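PDB 5HCF: calreticulin, putative from Trypanosoma cruzi, which probably acts as a lectin-like chaperone of the calreticulin family, binding glycans and peptide segments of client proteins through its globular domain. Local coordinates for residues Y87-P92 against W106-P111; V70-V75 against V147-I152. One frame throughout, in Å; residues are numbered along the deposited sequence.

Contact 1 of 2, residues Y87-P92 against W106-P111; sequences YIKLLP and WLMFGP
With chi1 at 51°, Tyr87 holds its CG between the backbone N and the carbonyl carbon, which lays the ring over the neighbouring strand, while Met108, modelled in two conformers, in the one described here sends CG anti to its own N (chi1 174°) and bends at SD so that the methyl turns under that ring. In this conformer Met108 CE sits 3.6 Å from the ring centroid of Tyr87, over the face but offset toward the rim, a CH-pi contact. The sulfur lies obliquely to the same ring, a Met-aromatic pair. At the ring edge, in plane, is the carbonyl O of Pro111, and His121 meets the ring edge-to-face. Met108 SD also touches Lys89 CE at 3.7 Å, the two side chains lying side by side and pointing the same way; extended beyond CG, Lys89 carries its NZ on to a salt bridge with Asp214. The other face of the sheet holds Ile88, Leu90, Leu107 and Phe109, where Leu90 CD1 and Leu107 CD2 pack at 3.7 Å. Backbone bonds tie the antiparallel strands: Ile88 and Phe109 exchange a pair, the one from Phe109 N to Ile88 O nearly straight at 175°. Leu90 N donates to Leu107 O at 2.9 Å. Leu90 O takes two donors, Trp106 N at 2.8 Å and, weakly, Leu107 N at 3.3 Å. At the other end Gly110 passes close to Tyr87, CA to CA 3.6 Å, at backbone angles that only glycine takes up comfortably, where the chain turns a corner. Trp106 and Leu107 together facing Leu90 form a classic beta bulge, set in the antiparallel sheet of the legume-lectin-like sandwich, with the Leu90 and Leu107 face turned to the opposing sheet.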
loop_
_atom_site.group_PDB
_atom_site.type_symbol
_atom_site.label_atom_id
_atom_site.label_comp_id
_atom_site.label_asym_id
_atom_site.label_seq_id
_atom_site.Cartn_x
_atom_site.Cartn_y
_atom_site.Cartn_z
ATOM N N TYR A 87 -4.853 0.184 -3.112
ATOM C CA TYR A 87 -3.536 -0.313 -2.740
ATOM C C TYR A 87 -2.458 0.200 -3.691
ATOM O O TYR A 87 -2.737 0.512 -4.850
ATOM C CB TYR A 87 -3.537 -1.840 -2.733
ATOM C CG TYR A 87 -4.087 -2.448 -4.005
ATOM C CD1 TYR A 87 -3.269 -2.652 -5.115
ATOM C CD2 TYR A 87 -5.425 -2.811 -4.103
ATOM C CE1 TYR A 87 -3.771 -3.207 -6.286
ATOM C CE2 TYR A 87 -5.934 -3.366 -5.266
ATOM C CZ TYR A 87 -5.104 -3.562 -6.353
ATOM O OH TYR A 87 -5.613 -4.114 -7.505
ATOM N N ILE A 88 -1.225 0.271 -3.198
ATOM C CA ILE A 88 -0.092 0.698 -4.013
ATOM C C ILE A 88 0.867 -0.464 -4.254
ATOM O O ILE A 88 0.764 -1.511 -3.606
ATOM C CB ILE A 88 0.691 1.854 -3.356
ATOM C CG1 ILE A 88 1.496 1.332 -2.160
ATOM C CG2 ILE A 88 -0.252 2.972 -2.943
ATOM C CD1 ILE A 88 2.437 2.349 -1.552
ATOM N N LYS A 89 1.797 -0.271 -5.187
ATOM C CA LYS A 89 2.801 -1.283 -5.497
ATOM C C LYS A 89 4.209 -0.701 -5.473
ATOM O O LYS A 89 4.425 0.446 -5.868
ATOM C CB LYS A 89 2.530 -1.906 -6.868
ATOM C CG LYS A 89 1.217 -2.679 -6.972
ATOM C CD LYS A 89 1.044 -3.235 -8.375
ATOM C CE LYS A 89 -0.056 -4.269 -8.436
ATOM N NZ LYS A 89 -0.200 -4.824 -9.809
ATOM N N LEU A 90 5.167 -1.505 -5.024
ATOM C CA LEU A 90 6.575 -1.130 -5.088
ATOM C C LEU A 90 7.274 -2.059 -6.079
ATOM O O LEU A 90 7.217 -3.280 -5.937
ATOM C CB LEU A 90 7.227 -1.202 -3.704
ATOM C CG LEU A 90 6.483 -0.475 -2.577
ATOM C CD1 LEU A 90 7.208 -0.639 -1.254
ATOM C CD2 LEU A 90 6.304 0.996 -2.908
ATOM N N LEU A 91 7.920 -1.481 -7.089
ATOM C CA LEU A 91 8.413 -2.272 -8.208
ATOM C C LEU A 91 9.892 -2.056 -8.480
ATOM O O LEU A 91 10.399 -0.942 -8.337
ATOM C CB LEU A 91 7.622 -1.945 -9.477
ATOM C CG LEU A 91 6.101 -1.815 -9.365
ATOM C CD1 LEU A 91 5.673 -0.362 -9.215
ATOM C CD2 LEU A 91 5.418 -2.446 -10.570
ATOM N N PRO A 92 10.589 -3.134 -8.881
ATOM C CA PRO A 92 11.946 -3.054 -9.431
ATOM C C PRO A 92 11.904 -2.465 -10.839
ATOM O O PRO A 92 10.810 -2.159 -11.315
ATOM C CB PRO A 92 12.411 -4.511 -9.440
ATOM C CG PRO A 92 11.160 -5.297 -9.559
ATOM C CD PRO A 92 10.108 -4.525 -8.802
ATOM N N TRP A 106 7.433 -6.082 -6.280
ATOM C CA TRP A 106 7.927 -6.775 -5.100
ATOM C C TRP A 106 6.847 -6.788 -4.030
ATOM O O TRP A 106 6.665 -7.783 -3.332
ATOM C CB TRP A 106 9.191 -6.122 -4.545
ATOM C CG TRP A 106 9.625 -6.709 -3.217
ATOM C CD1 TRP A 106 10.097 -7.974 -2.994
ATOM C CD2 TRP A 106 9.619 -6.055 -1.941
ATOM N NE1 TRP A 106 10.385 -8.144 -1.659
ATOM C CE2 TRP A 106 10.102 -6.982 -0.992
ATOM C CE3 TRP A 106 9.256 -4.776 -1.507
ATOM C CZ2 TRP A 106 10.230 -6.670 0.365
ATOM C CZ3 TRP A 106 9.383 -4.466 -0.160
ATOM C CH2 TRP A 106 9.865 -5.410 0.760
ATOM N N LEU A 107 6.154 -5.660 -3.890
ATOM C CA LEU A 107 5.106 -5.527 -2.889
ATOM C C LEU A 107 3.821 -4.917 -3.448
ATOM O O LEU A 107 3.851 -3.925 -4.178
ATOM C CB LEU A 107 5.607 -4.679 -1.712
ATOM C CG LEU A 107 4.636 -4.395 -0.556
ATOM C CD1 LEU A 107 4.403 -5.635 0.308
ATOM C CD2 LEU A 107 5.120 -3.224 0.295
ATOM N N MET A 108 2.697 -5.538 -3.107
ATOM C CA MET A 108 1.384 -4.955 -3.348
ATOM C C MET A 108 0.697 -4.784 -2.001
ATOM O O MET A 108 0.427 -5.764 -1.301
ATOM C CB MET A 108 0.549 -5.826 -4.283
ATOM C CG MET A 108 -0.880 -5.342 -4.469
ATOM S SD MET A 108 -1.736 -6.204 -5.804
ATOM C CE MET A 108 -3.380 -6.369 -5.104
ATOM N N PHE A 109 0.422 -3.536 -1.639
ATOM C CA PHE A 109 0.021 -3.209 -0.274
ATOM C C PHE A 109 -1.097 -2.168 -0.218
ATOM O O PHE A 109 -0.969 -1.082 -0.783
ATOM C CB PHE A 109 1.259 -2.722 0.492
ATOM C CG PHE A 109 0.976 -2.239 1.884
ATOM C CD1 PHE A 109 0.306 -3.038 2.791
ATOM C CD2 PHE A 109 1.395 -0.976 2.286
ATOM C CE1 PHE A 109 0.049 -2.585 4.068
ATOM C CE2 PHE A 109 1.145 -0.519 3.560
ATOM C CZ PHE A 109 0.472 -1.324 4.454
ATOM N N GLY A 110 -2.195 -2.508 0.455
ATOM C CA GLY A 110 -3.275 -1.560 0.670
ATOM C C GLY A 110 -4.656 -2.190 0.676
ATOM O O GLY A 110 -4.795 -3.389 0.433
ATOM N N PRO A 111 -5.691 -1.379 0.951
ATOM C CA PRO A 111 -7.076 -1.855 1.042
ATOM C C PRO A 111 -7.668 -2.235 -0.311
ATOM O O PRO A 111 -7.337 -1.622 -1.326
ATOM C CB PRO A 111 -7.815 -0.654 1.642
ATOM C CG PRO A 111 -7.022 0.522 1.186
ATOM C CD PRO A 111 -5.590 0.063 1.244
#

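Contact 2 of 2, residues V70-V75 against V147-I152; sequences VVSFSV and VYTLHI
Ser72 OG and Thr149 OG1 are joined by a short hydrogen bond of 2.6 Å, in which either hydroxyl could be the donor. The two residues form a non-hydrogen-bonded antiparallel pair, so this bond links the strands where no backbone N-H...O bond joins these two residues. Ser72 reaches it with OG anti to its backbone N (chi1 -166°), whereas Thr149 places OG1 beside its N, anti to the carbonyl carbon, leaving the methyl CG2 to pack 3.8 Å from Val70 CG1. To either side of this pair, backbone bonds close two hydrogen-bonded pairs. Leu150 N gives to Val71 O at 2.6 Å, and Val71 N returns a bond to Leu150 O, both donors lying in the carbonyl plane. Between Phe73 and Tyr148 the exchange is uneven: Tyr148 N to Phe73 O is nearly straight (178°), but Phe73 N to Tyr148 O is longer, 3.1 Å, and tilted from the carbonyl plane. Val147 CG1 lies against the hydroxyl Ser72 OG at 3.5 Å, and His151 brings CD2 up to Val70 CG2 on the same face, its NE2 bonded to Ser68. Helix 233-243 covers this side, with Val236 on both Val70 and Ser72. On the reverse face Val71, Phe73, Tyr148 and Leu150 turn to strands 83-91 and 107-114 of the facing sheet, Phe73 on Ile88 and Leu150 on Phe109. The Phe73 and Tyr148 rings meet obliquely, centroids 5.9 Å apart and planes at 32°, with Phe73 CE1 resting 4.2 Å from Tyr148 CB. Strand 69-76 also pairs with strand 223-230 through Val70, Ser72 and Ser74. Two-faced antiparallel pairing of this kind, one side packed on the facing sheet and the other under a helix, fits a sheet of the concanavalin-like sandwich seen in calreticulins.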
loop_
_atom_site.group_PDB
_atom_site.type_symbol
_atom_site.label_atom_id
_atom_site.label_comp_id
_atom_site.label_asym_id
_atom_site.label_seq_id
_atom_site.Cartn_x
_atom_site.Cartn_y
_atom_site.Cartn_z
ATOM N N VAL A 70 10.111 0.486 5.816
ATOM C CA VAL A 70 8.775 0.885 6.237
ATOM C C VAL A 70 8.046 1.597 5.104
ATOM O O VAL A 70 8.567 2.557 4.522
ATOM C CB VAL A 70 8.820 1.807 7.471
ATOM C CG1 VAL A 70 7.412 2.092 7.977
ATOM C CG2 VAL A 70 9.665 1.180 8.570
ATOM N N VAL A 71 6.835 1.126 4.811
ATOM C CA VAL A 71 5.986 1.712 3.777
ATOM C C VAL A 71 4.697 2.235 4.392
ATOM O O VAL A 71 4.046 1.543 5.171
ATOM C CB VAL A 71 5.630 0.692 2.670
ATOM C CG1 VAL A 71 5.170 1.410 1.406
ATOM C CG2 VAL A 71 6.811 -0.208 2.372
ATOM N N SER A 72 4.328 3.458 4.038
ATOM C CA SER A 72 3.101 4.045 4.549
ATOM C C SER A 72 2.419 4.898 3.488
ATOM O O SER A 72 3.086 5.539 2.670
ATOM C CB SER A 72 3.392 4.881 5.796
ATOM O OG SER A 72 2.196 5.187 6.489
ATOM N N PHE A 73 1.089 4.883 3.491
ATOM C CA PHE A 73 0.300 5.755 2.633
ATOM C C PHE A 73 -1.135 5.762 3.132
ATOM O O PHE A 73 -1.529 4.894 3.911
ATOM C CB PHE A 73 0.361 5.303 1.173
ATOM C CG PHE A 73 -0.523 4.124 0.861
ATOM C CD1 PHE A 73 -0.121 2.833 1.176
ATOM C CD2 PHE A 73 -1.754 4.304 0.243
ATOM C CE1 PHE A 73 -0.930 1.748 0.888
ATOM C CE2 PHE A 73 -2.565 3.221 -0.051
ATOM C CZ PHE A 73 -2.154 1.943 0.272
ATOM N N SER A 74 -1.911 6.747 2.692
ATOM C CA SER A 74 -3.313 6.828 3.079
ATOM C C SER A 74 -4.223 6.812 1.855
ATOM O O SER A 74 -3.853 7.304 0.790
ATOM C CB SER A 74 -3.571 8.087 3.910
ATOM O OG SER A 74 -3.262 9.256 3.170
ATOM N N VAL A 75 -5.408 6.227 2.015
ATOM C CA VAL A 75 -6.460 6.314 1.003
ATOM C C VAL A 75 -7.750 6.784 1.653
ATOM O O VAL A 75 -8.094 6.345 2.750
ATOM C CB VAL A 75 -6.732 4.969 0.317
ATOM C CG1 VAL A 75 -7.280 5.196 -1.083
ATOM C CG2 VAL A 75 -5.480 4.143 0.275
ATOM N N VAL A 147 -4.874 5.214 7.120
ATOM C CA VAL A 147 -3.453 5.083 6.811
ATOM C C VAL A 147 -2.994 3.635 6.941
ATOM O O VAL A 147 -3.327 2.949 7.907
ATOM C CB VAL A 147 -2.595 5.964 7.742
ATOM C CG1 VAL A 147 -1.131 5.945 7.306
ATOM C CG2 VAL A 147 -3.137 7.386 7.776
ATOM N N TYR A 148 -2.216 3.176 5.967
ATOM C CA TYR A 148 -1.719 1.807 5.980
ATOM C C TYR A 148 -0.199 1.810 6.000
ATOM O O TYR A 148 0.446 2.319 5.085
ATOM C CB TYR A 148 -2.255 1.032 4.777
ATOM C CG TYR A 148 -3.765 1.082 4.688
ATOM C CD1 TYR A 148 -4.410 2.164 4.100
ATOM C CD2 TYR A 148 -4.548 0.057 5.210
ATOM C CE1 TYR A 148 -5.786 2.219 4.023
ATOM C CE2 TYR A 148 -5.923 0.103 5.137
ATOM C CZ TYR A 148 -6.538 1.187 4.546
ATOM O OH TYR A 148 -7.910 1.242 4.469
ATOM N N THR A 149 0.364 1.244 7.060
ATOM C CA THR A 149 1.804 1.270 7.275
ATOM C C THR A 149 2.346 -0.136 7.474
ATOM O O THR A 149 1.770 -0.932 8.214
ATOM C CB THR A 149 2.177 2.130 8.504
ATOM O OG1 THR A 149 1.597 3.435 8.381
ATOM C CG2 THR A 149 3.681 2.259 8.624
ATOM N N LEU A 150 3.453 -0.440 6.804
ATOM C CA LEU A 150 4.064 -1.761 6.887
ATOM C C LEU A 150 5.527 -1.667 7.285
ATOM O O LEU A 150 6.306 -0.936 6.669
ATOM C CB LEU A 150 3.950 -2.504 5.555
ATOM C CG LEU A 150 4.563 -3.906 5.557
ATOM C CD1 LEU A 150 3.917 -4.757 6.639
ATOM C CD2 LEU A 150 4.445 -4.573 4.206
ATOM N N HIS A 151 5.891 -2.409 8.322
ATOM C CA HIS A 151 7.280 -2.532 8.725
ATOM C C HIS A 151 7.788 -3.927 8.406
ATOM O O HIS A 151 7.300 -4.912 8.964
ATOM C CB HIS A 151 7.445 -2.240 10.216
ATOM C CG HIS A 151 8.856 -2.367 10.703
ATOM N ND1 HIS A 151 9.170 -2.592 12.032
ATOM C CD2 HIS A 151 10.039 -2.311 10.048
ATOM C CE1 HIS A 151 10.478 -2.661 12.169
ATOM N NE2 HIS A 151 11.033 -2.492 10.980
ATOM N N ILE A 152 8.744 -4.002 7.481
ATOM C CA ILE A 152 9.480 -5.235 7.217
ATOM C C ILE A 152 10.856 -5.140 7.865
ATOM O O ILE A 152 11.712 -4.380 7.409
ATOM C CB ILE A 152 9.641 -5.506 5.711
ATOM C CG1 ILE A 152 8.281 -5.471 5.019
ATOM C CG2 ILE A 152 10.317 -6.848 5.473
ATOM C CD1 ILE A 152 7.433 -6.676 5.314
#

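Contact 1 and contact 2 are both mainly buried and join antiparallel strands, but in different sheets of the sandwich, and they meet across its interior. Phe109 makes much of the junction: its CE2 comes within 3.3 Å of Tyr148 O, and its own O lies 3.3 Å from Phe73 CE1. Strands 69-76 and 83-91 follow each other in the chain, so the chain passes from one sheet to the other between them. The inward sides are alike, both hydrophobic. The outward sides differ: contact 1, partly exposed at Tyr87 and Met108, has a sulfur, an aromatic ring and a lysine paired with Asp214 outside its segments, whereas contact 2 has buried hydroxyls, valines and a histidine beside a helix.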